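Long-range contacts in GTP-binding protein (Thermus thermophilus, PDB 2DBY), which binds guanine nucleotide through a P-loop GTPase domain and probably acts as an ATPase that associates with the ribosome and its 50S subunit: residues M1-V7 and V71-I76; A104-F110 and I205-A211; L147-R151 and L163-E168. All blocks are in the same frame, centred on the assembly; numbering follows the deposited sequence.

Contact 1: residues M1-V7 and V71-I76; sequences MLAVGIV and VEFVDI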
# COMPACT_ATOMS: atom_id res chain seq x y z
N MSE A 1 -0.90 10.84 3.10
CA MSE A 1 -1.94 10.04 2.38
C MSE A 1 -1.61 8.55 2.47
O MSE A 1 -0.46 8.13 2.22
CB MSE A 1 -1.99 10.42 0.89
CG MSE A 1 -3.18 11.28 0.46
SE MSE A 1 -3.26 11.36 -1.50
CE MSE A 1 -1.55 12.23 -1.78
N LEU A 2 -2.61 7.74 2.83
CA LEU A 2 -2.44 6.29 2.92
C LEU A 2 -2.56 5.85 1.45
O LEU A 2 -3.58 5.29 1.03
CB LEU A 2 -3.58 5.67 3.73
CG LEU A 2 -3.30 4.21 4.06
CD1 LEU A 2 -2.00 4.10 4.85
CD2 LEU A 2 -4.46 3.64 4.82
N ALA A 3 -1.51 6.11 0.68
CA ALA A 3 -1.55 5.80 -0.73
C ALA A 3 -0.17 5.46 -1.27
O ALA A 3 0.85 5.75 -0.64
CB ALA A 3 -2.11 7.01 -1.51
N VAL A 4 -0.16 4.88 -2.47
CA VAL A 4 1.08 4.50 -3.14
C VAL A 4 1.29 5.51 -4.27
O VAL A 4 0.41 5.71 -5.11
CB VAL A 4 0.97 3.10 -3.76
CG1 VAL A 4 2.27 2.75 -4.52
CG2 VAL A 4 0.66 2.07 -2.66
N GLY A 5 2.46 6.14 -4.28
CA GLY A 5 2.75 7.11 -5.33
C GLY A 5 3.48 6.41 -6.47
O GLY A 5 4.52 5.79 -6.25
N ILE A 6 2.92 6.49 -7.68
CA ILE A 6 3.52 5.86 -8.85
C ILE A 6 4.42 6.85 -9.56
O ILE A 6 3.97 7.94 -9.97
CB ILE A 6 2.44 5.35 -9.85
CG1 ILE A 6 1.52 4.36 -9.12
CG2 ILE A 6 3.14 4.66 -11.07
CD1 ILE A 6 0.54 3.64 -10.02
N VAL A 7 5.70 6.49 -9.72
CA VAL A 7 6.64 7.38 -10.38
C VAL A 7 7.25 6.73 -11.59
O VAL A 7 7.23 5.50 -11.73
CB VAL A 7 7.78 7.82 -9.42
CG1 VAL A 7 7.20 8.38 -8.14
CG2 VAL A 7 8.69 6.69 -9.12
N VAL A 71 -7.27 0.14 -2.70
CA VAL A 71 -5.93 0.67 -2.46
C VAL A 71 -5.80 1.93 -3.32
O VAL A 71 -6.08 1.88 -4.53
CB VAL A 71 -4.83 -0.32 -2.87
CG1 VAL A 71 -3.43 0.32 -2.62
CG2 VAL A 71 -4.97 -1.60 -2.08
N GLU A 72 -5.37 3.03 -2.71
CA GLU A 72 -5.24 4.31 -3.42
C GLU A 72 -3.86 4.50 -4.04
O GLU A 72 -2.85 4.22 -3.41
CB GLU A 72 -5.53 5.43 -2.42
CG GLU A 72 -5.51 6.85 -3.00
CD GLU A 72 -6.03 7.86 -1.99
OE1 GLU A 72 -7.24 7.88 -1.72
OE2 GLU A 72 -5.22 8.63 -1.45
N PHE A 73 -3.84 5.00 -5.28
CA PHE A 73 -2.61 5.23 -6.02
C PHE A 73 -2.60 6.67 -6.51
O PHE A 73 -3.65 7.19 -6.92
CB PHE A 73 -2.54 4.30 -7.24
CG PHE A 73 -2.23 2.87 -6.89
CD1 PHE A 73 -3.26 1.96 -6.68
CD2 PHE A 73 -0.91 2.46 -6.72
CE1 PHE A 73 -2.98 0.64 -6.30
CE2 PHE A 73 -0.62 1.14 -6.35
CZ PHE A 73 -1.64 0.23 -6.13
N VAL A 74 -1.43 7.30 -6.48
CA VAL A 74 -1.30 8.68 -6.93
C VAL A 74 -0.31 8.75 -8.09
O VAL A 74 0.78 8.16 -8.01
CB VAL A 74 -0.77 9.55 -5.79
CG1 VAL A 74 -0.64 11.01 -6.26
CG2 VAL A 74 -1.67 9.42 -4.59
N ASP A 75 -0.67 9.46 -9.16
CA ASP A 75 0.25 9.61 -10.28
C ASP A 75 1.13 10.77 -9.82
O ASP A 75 0.67 11.92 -9.83
CB ASP A 75 -0.47 10.03 -11.56
CG ASP A 75 0.47 10.19 -12.76
OD1 ASP A 75 1.71 10.09 -12.57
OD2 ASP A 75 -0.02 10.41 -13.89
N ILE A 76 2.37 10.46 -9.45
CA ILE A 76 3.28 11.48 -8.94
C ILE A 76 3.75 12.31 -10.09
O ILE A 76 4.40 11.82 -11.02
CB ILE A 76 4.48 10.89 -8.22
CG1 ILE A 76 4.03 10.17 -6.94
CG2 ILE A 76 5.48 12.03 -7.90
CD1 ILE A 76 3.51 11.07 -5.83
O HOH W 1 -4.87 3.04 0.11

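Contact 2: residues A104-F110 and I205-A211; sequences AHVLRCF and IYVANVA. With GDP (guanosine-5'-diphosphate), chain B; FMT (formic acid), chain C.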
# COMPACT_ATOMS: atom_id res chain seq x y z
N ALA A 104 5.87 3.39 -5.96
CA ALA A 104 5.92 2.29 -6.91
C ALA A 104 6.57 2.94 -8.14
O ALA A 104 6.04 3.89 -8.73
CB ALA A 104 4.50 1.79 -7.24
N HIS A 105 7.73 2.43 -8.52
CA HIS A 105 8.49 3.01 -9.63
C HIS A 105 8.37 2.10 -10.84
O HIS A 105 8.81 0.95 -10.81
CB HIS A 105 9.98 3.16 -9.18
CG HIS A 105 10.84 3.92 -10.16
ND1 HIS A 105 12.06 4.47 -9.79
CD2 HIS A 105 10.66 4.24 -11.47
CE1 HIS A 105 12.59 5.09 -10.83
NE2 HIS A 105 11.77 4.97 -11.86
N VAL A 106 7.79 2.64 -11.91
CA VAL A 106 7.61 1.87 -13.15
C VAL A 106 8.93 1.90 -13.91
O VAL A 106 9.47 2.96 -14.20
CB VAL A 106 6.50 2.50 -14.02
CG1 VAL A 106 6.31 1.68 -15.31
CG2 VAL A 106 5.18 2.56 -13.20
N LEU A 107 9.42 0.71 -14.24
CA LEU A 107 10.69 0.57 -14.95
C LEU A 107 10.42 -0.21 -16.23
O LEU A 107 9.79 -1.28 -16.20
CB LEU A 107 11.66 -0.21 -14.04
CG LEU A 107 12.00 0.46 -12.71
CD1 LEU A 107 12.80 -0.54 -11.84
CD2 LEU A 107 12.84 1.72 -12.98
N ARG A 108 10.89 0.32 -17.36
CA ARG A 108 10.65 -0.35 -18.63
C ARG A 108 11.58 -1.56 -18.83
O ARG A 108 12.81 -1.43 -18.80
CB ARG A 108 10.81 0.65 -19.79
CG ARG A 108 10.96 -0.03 -21.15
CD ARG A 108 10.76 0.95 -22.29
NE ARG A 108 9.41 1.49 -22.23
CZ ARG A 108 8.76 2.01 -23.26
NH1 ARG A 108 9.33 2.06 -24.46
NH2 ARG A 108 7.53 2.48 -23.09
N CYS A 109 10.98 -2.74 -19.01
CA CYS A 109 11.74 -3.96 -19.22
C CYS A 109 11.45 -4.66 -20.55
O CYS A 109 11.55 -5.89 -20.64
CB CYS A 109 11.53 -4.96 -18.08
SG CYS A 109 12.14 -4.35 -16.47
N PHE A 110 11.06 -3.90 -21.56
CA PHE A 110 10.81 -4.48 -22.90
C PHE A 110 11.19 -3.41 -23.93
O PHE A 110 11.22 -2.23 -23.61
CB PHE A 110 9.34 -4.83 -23.07
CG PHE A 110 8.44 -3.64 -23.05
CD1 PHE A 110 8.32 -2.83 -24.18
CD2 PHE A 110 7.80 -3.26 -21.88
CE1 PHE A 110 7.59 -1.65 -24.13
CE2 PHE A 110 7.07 -2.09 -21.82
CZ PHE A 110 6.97 -1.28 -22.95
N ILE A 205 8.13 -0.32 -4.30
CA ILE A 205 7.78 -1.45 -5.18
C ILE A 205 8.36 -1.10 -6.55
O ILE A 205 8.13 -0.01 -7.05
CB ILE A 205 6.25 -1.58 -5.37
CG1 ILE A 205 5.56 -1.84 -4.04
CG2 ILE A 205 5.94 -2.71 -6.39
CD1 ILE A 205 4.07 -1.47 -4.09
N TYR A 206 9.15 -1.98 -7.15
CA TYR A 206 9.66 -1.71 -8.48
C TYR A 206 8.63 -2.42 -9.36
O TYR A 206 8.41 -3.62 -9.19
CB TYR A 206 11.02 -2.37 -8.70
CG TYR A 206 12.21 -1.63 -8.13
CD1 TYR A 206 13.42 -2.28 -7.96
CD2 TYR A 206 12.13 -0.29 -7.78
CE1 TYR A 206 14.54 -1.62 -7.46
CE2 TYR A 206 13.24 0.40 -7.28
CZ TYR A 206 14.44 -0.29 -7.12
OH TYR A 206 15.55 0.37 -6.65
N VAL A 207 8.02 -1.69 -10.28
CA VAL A 207 7.00 -2.27 -11.16
C VAL A 207 7.68 -2.51 -12.51
O VAL A 207 7.93 -1.56 -13.26
CB VAL A 207 5.80 -1.28 -11.34
CG1 VAL A 207 4.75 -1.89 -12.25
CG2 VAL A 207 5.19 -0.96 -9.98
N ALA A 208 8.02 -3.76 -12.78
CA ALA A 208 8.69 -4.10 -14.04
C ALA A 208 7.65 -4.20 -15.14
O ALA A 208 6.85 -5.14 -15.15
CB ALA A 208 9.45 -5.45 -13.89
N ASN A 209 7.65 -3.23 -16.05
CA ASN A 209 6.70 -3.22 -17.17
C ASN A 209 7.30 -4.08 -18.27
O ASN A 209 8.39 -3.79 -18.77
CB ASN A 209 6.49 -1.79 -17.66
CG ASN A 209 5.33 -1.68 -18.64
OD1 ASN A 209 4.50 -2.60 -18.75
ND2 ASN A 209 5.25 -0.57 -19.34
N VAL A 210 6.58 -5.13 -18.65
CA VAL A 210 7.07 -6.05 -19.66
C VAL A 210 6.05 -6.28 -20.77
O VAL A 210 4.89 -5.86 -20.67
CB VAL A 210 7.37 -7.45 -19.04
CG1 VAL A 210 8.46 -7.34 -18.00
CG2 VAL A 210 6.10 -8.06 -18.38
N ALA A 211 6.50 -6.94 -21.83
CA ALA A 211 5.60 -7.31 -22.92
C ALA A 211 4.76 -8.45 -22.31
O ALA A 211 5.26 -9.21 -21.48
CB ALA A 211 6.41 -7.82 -24.11
PB GDP B . 5.16 7.26 -20.07
O1B GDP B . 6.05 8.25 -20.81
O2B GDP B . 5.96 6.56 -18.84
O3B GDP B . 3.70 7.65 -19.83
O3A GDP B . 5.04 6.03 -21.14
PA GDP B . 3.80 5.60 -22.08
O1A GDP B . 2.64 5.25 -21.25
O2A GDP B . 3.42 6.79 -23.08
O5' GDP B . 4.24 4.29 -22.92
C5' GDP B . 5.34 4.63 -23.78
C4' GDP B . 5.30 3.69 -25.02
O4' GDP B . 5.43 2.26 -24.65
C3' GDP B . 4.01 3.74 -25.82
O3' GDP B . 3.87 3.86 -27.23
C2' GDP B . 3.15 2.65 -25.13
O2' GDP B . 2.21 2.17 -26.13
C1' GDP B . 4.18 1.54 -25.02
N9 GDP B . 3.88 0.56 -23.93
C8 GDP B . 3.57 0.85 -22.62
N7 GDP B . 3.38 -0.25 -21.94
C5 GDP B . 3.55 -1.32 -22.76
C6 GDP B . 3.48 -2.74 -22.59
O6 GDP B . 3.21 -3.21 -21.52
N1 GDP B . 3.73 -3.56 -23.68
C2 GDP B . 4.04 -3.01 -24.91
N2 GDP B . 4.28 -3.84 -25.97
N3 GDP B . 4.11 -1.68 -25.09
C4 GDP B . 3.87 -0.81 -24.05
C FMT C . 12.66 4.54 -6.68
O1 FMT C . 13.66 4.23 -7.33
O2 FMT C . 12.76 4.80 -5.35
O HOH W 2 9.27 -7.82 -22.03

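Contact 3: residues L147-R151 and L163-E168; sequences LERLR and LLEAAE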
# COMPACT_ATOMS: atom_id res chain seq x y z
N LEU A 147 20.25 16.83 12.55
CA LEU A 147 21.41 16.56 13.41
C LEU A 147 21.76 17.81 14.21
O LEU A 147 22.07 17.74 15.40
CB LEU A 147 22.61 16.10 12.58
CG LEU A 147 22.58 14.64 12.08
CD1 LEU A 147 23.67 14.42 11.06
CD2 LEU A 147 22.77 13.68 13.28
N GLU A 148 21.70 18.96 13.55
CA GLU A 148 22.02 20.22 14.22
C GLU A 148 21.00 20.53 15.30
O GLU A 148 21.37 20.86 16.42
CB GLU A 148 22.06 21.38 13.21
CG GLU A 148 23.04 21.15 12.06
CD GLU A 148 23.87 22.38 11.71
OE1 GLU A 148 24.58 22.34 10.67
OE2 GLU A 148 23.82 23.37 12.47
N ARG A 149 19.71 20.43 14.96
CA ARG A 149 18.63 20.69 15.90
C ARG A 149 18.59 19.70 17.06
O ARG A 149 18.48 20.11 18.21
CB ARG A 149 17.28 20.67 15.18
CG ARG A 149 16.91 21.96 14.46
CD ARG A 149 15.91 22.75 15.30
NE ARG A 149 16.42 23.00 16.64
CZ ARG A 149 15.68 23.37 17.68
NH1 ARG A 149 14.37 23.54 17.54
NH2 ARG A 149 16.24 23.57 18.86
N LEU A 150 18.68 18.41 16.76
CA LEU A 150 18.64 17.38 17.80
C LEU A 150 19.82 17.45 18.77
O LEU A 150 19.66 17.16 19.97
CB LEU A 150 18.58 15.97 17.17
CG LEU A 150 17.22 15.63 16.54
CD1 LEU A 150 17.34 14.36 15.70
CD2 LEU A 150 16.19 15.42 17.65
N ARG A 151 21.00 17.79 18.28
CA ARG A 151 22.17 17.87 19.15
C ARG A 151 21.95 18.98 20.17
O ARG A 151 22.36 18.86 21.32
CB ARG A 151 23.43 18.14 18.34
CG ARG A 151 24.71 17.71 19.07
CD ARG A 151 25.94 18.04 18.24
NE ARG A 151 25.84 17.54 16.87
CZ ARG A 151 25.92 16.26 16.53
NH1 ARG A 151 26.11 15.33 17.46
NH2 ARG A 151 25.79 15.91 15.25
N LEU A 163 16.92 9.91 19.30
CA LEU A 163 16.68 10.32 17.92
C LEU A 163 17.98 10.84 17.30
O LEU A 163 18.27 10.60 16.12
CB LEU A 163 15.60 11.41 17.86
CG LEU A 163 14.16 10.89 18.01
CD1 LEU A 163 13.90 10.47 19.46
CD2 LEU A 163 13.21 12.00 17.59
N LEU A 164 18.77 11.57 18.08
CA LEU A 164 20.03 12.08 17.57
C LEU A 164 20.95 10.91 17.16
O LEU A 164 21.58 10.96 16.10
CB LEU A 164 20.74 12.94 18.64
CG LEU A 164 22.15 13.41 18.29
CD1 LEU A 164 22.12 14.39 17.09
CD2 LEU A 164 22.77 14.09 19.52
N GLU A 165 21.04 9.88 18.01
CA GLU A 165 21.92 8.75 17.70
C GLU A 165 21.44 7.96 16.49
O GLU A 165 22.24 7.47 15.67
CB GLU A 165 22.08 7.87 18.92
CG GLU A 165 22.66 8.65 20.14
CD GLU A 165 23.86 9.51 19.76
OE1 GLU A 165 23.67 10.73 19.50
OE2 GLU A 165 24.99 8.98 19.69
N ALA A 166 20.12 7.86 16.34
CA ALA A 166 19.56 7.18 15.17
C ALA A 166 19.93 7.99 13.92
O ALA A 166 20.32 7.45 12.88
CB ALA A 166 18.04 7.09 15.30
N ALA A 167 19.77 9.31 14.01
CA ALA A 167 20.09 10.19 12.89
C ALA A 167 21.58 10.06 12.50
O ALA A 167 21.91 10.06 11.31
CB ALA A 167 19.75 11.65 13.25
N GLU A 168 22.47 9.94 13.49
CA GLU A 168 23.91 9.79 13.21
C GLU A 168 24.13 8.54 12.35
O GLU A 168 24.92 8.56 11.40
CB GLU A 168 24.72 9.61 14.51
CG GLU A 168 24.73 10.76 15.53
CD GLU A 168 25.66 11.90 15.16
OE1 GLU A 168 25.87 12.80 16.02
OE2 GLU A 168 26.18 11.90 14.02

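Contact 1: residues M1-V7 and V71-I76
V4 and F73 meet at the tight centre of this contact, their side chains lying side by side and pointing the same way. V4 CB comes within 3.6 Å of F73 CD2 and CG1 lies near F73 CE2 and CD2; chi1 of 178° sets CG1 anti to the backbone N, while CG2 runs back toward V71. I6 brings CD1 to 3.8 Å from F73 CD2, so both residues reach that atom. With V4 cut back to alanine, F73 CE2 would probably lose the packing of CG1 and CG2, and a gap would open beside it. Beneath these side chains the backbones are bonded as parallel strands, V4 N to E72 O at 2.9 Å and I6 N to V74 O at 2.7 Å, with V74 N and I76 N donating in return to V4 O and I6 O. This is the parallel pairing of strands 3-7 and 66-75 in the P-loop GTPase sheet; at its far end D75 turns its carboxylate to K14, a GDP-binding residue, in a salt bridge. On the other face I76 CG1 sits 3.7 Å from G5 CA, where a CB would clash. The start of the pair is looser. L2 O and E72 N are joined through a water, and the exposed selenomethionine M1 crosses E72 at about a right angle, its SE 3.4 Å from E72 OE2.

Contact 2: residues A104-F110 and I205-A211
L107 lays CD1 over one face of the Y206 ring, 4.3 Å from its centroid, in a CH-pi contact on one side of the parallel strand pair. Backbone hydrogen bonds form a ladder: H105 N to I205 O, V207 N to H105 O, L107 N to V207 O, N209 N to L107 O, and finally C109 N to N209 O at 2.8 Å, already past the end of strand 104-108. Apolar packing on the face opposite Y206 sets A104 CB 3.9 Å from V207 CG2, with V106 CG1 further along against N209 CB. Polar and aromatic contacts gather at the C-terminal ends, where nucleotide-binding loops of P-loop GTPases lie. The F110 ring stands nearly perpendicular to the N209 amide (87°), with CE2 3.4 Å from ND2, while F110 CZ approaches GDP C4 to 3.3 Å. F110 CZ also lies over one face of the R108 guanidinium, and R108 NH2 makes a weak hydrogen bond to GDP O4' at 2.6 Å. N209 has its amide fixed by V12 O and A243 N. The base is thus met by an aromatic ring and by an asparagine held at both ends of its amide, which would probably restrict rotation of that amide next to the base.

Contact 3: residues L147-R151 and L163-E168
The segments 147-151 and 163-168 run nearly antiparallel, their axes 9.3 Å apart at closest approach and 152° between directions. They belong to helices 124-156 and 161-175, which form a helical hairpin, much of it in the range 133-167 predicted to be coiled coil. L164 takes the middle of the interface: its CG stands anti to the backbone N (chi1 173°), which carries CD1 across to L150 CB at 3.9 Å and to the L147 carbonyl, while CD2 meets CA of R151. L147 reaches past it with CD2, 3.6 Å from A167 CB and against the carboxylate carbon of E168. On the other flank L150 crosses L163 at about a right angle, its CD1 4.0 Å from L163 CB. F192 of helix 187-195 packs against L150 and A167 on this side. The polar margin is the salt bridge of R151 with E168. R151, bent at chi3, folds its guanidinium so that one face lies over L164 CD1 and its edge meets the acid, the two planes 47° apart. Both bonds end on one oxygen: E168 OE1 takes NH1 of R151 at 2.9 Å nearly along its C-O axis, and NH2 of R151 at 3.2 Å from above the carboxylate plane.

In the fold
Contacts 1 and 2 belong to one sheet, where strands 3-7 and 102-108 are neighbours; their centres lie 16 Å apart. The join is made by G5 O with A104 N and V7 N with A104 O, each 2.8 Å and probably hydrogen-bonded, and by V4 CG1 packed on A104 CB at 3.6 Å. Of the two, contact 2 is the one that touches GDP, with R108, F110 and N209 among its residues there; contact 1 stays further off, the D75 side chain lying beside the P-loop and about 8 Å from the nucleotide. Contact 3 stands apart, its nearest atoms about 20 Å from contact 1 and about 21 Å from contact 2, although helix 124-156 is the next element after strand 102-108.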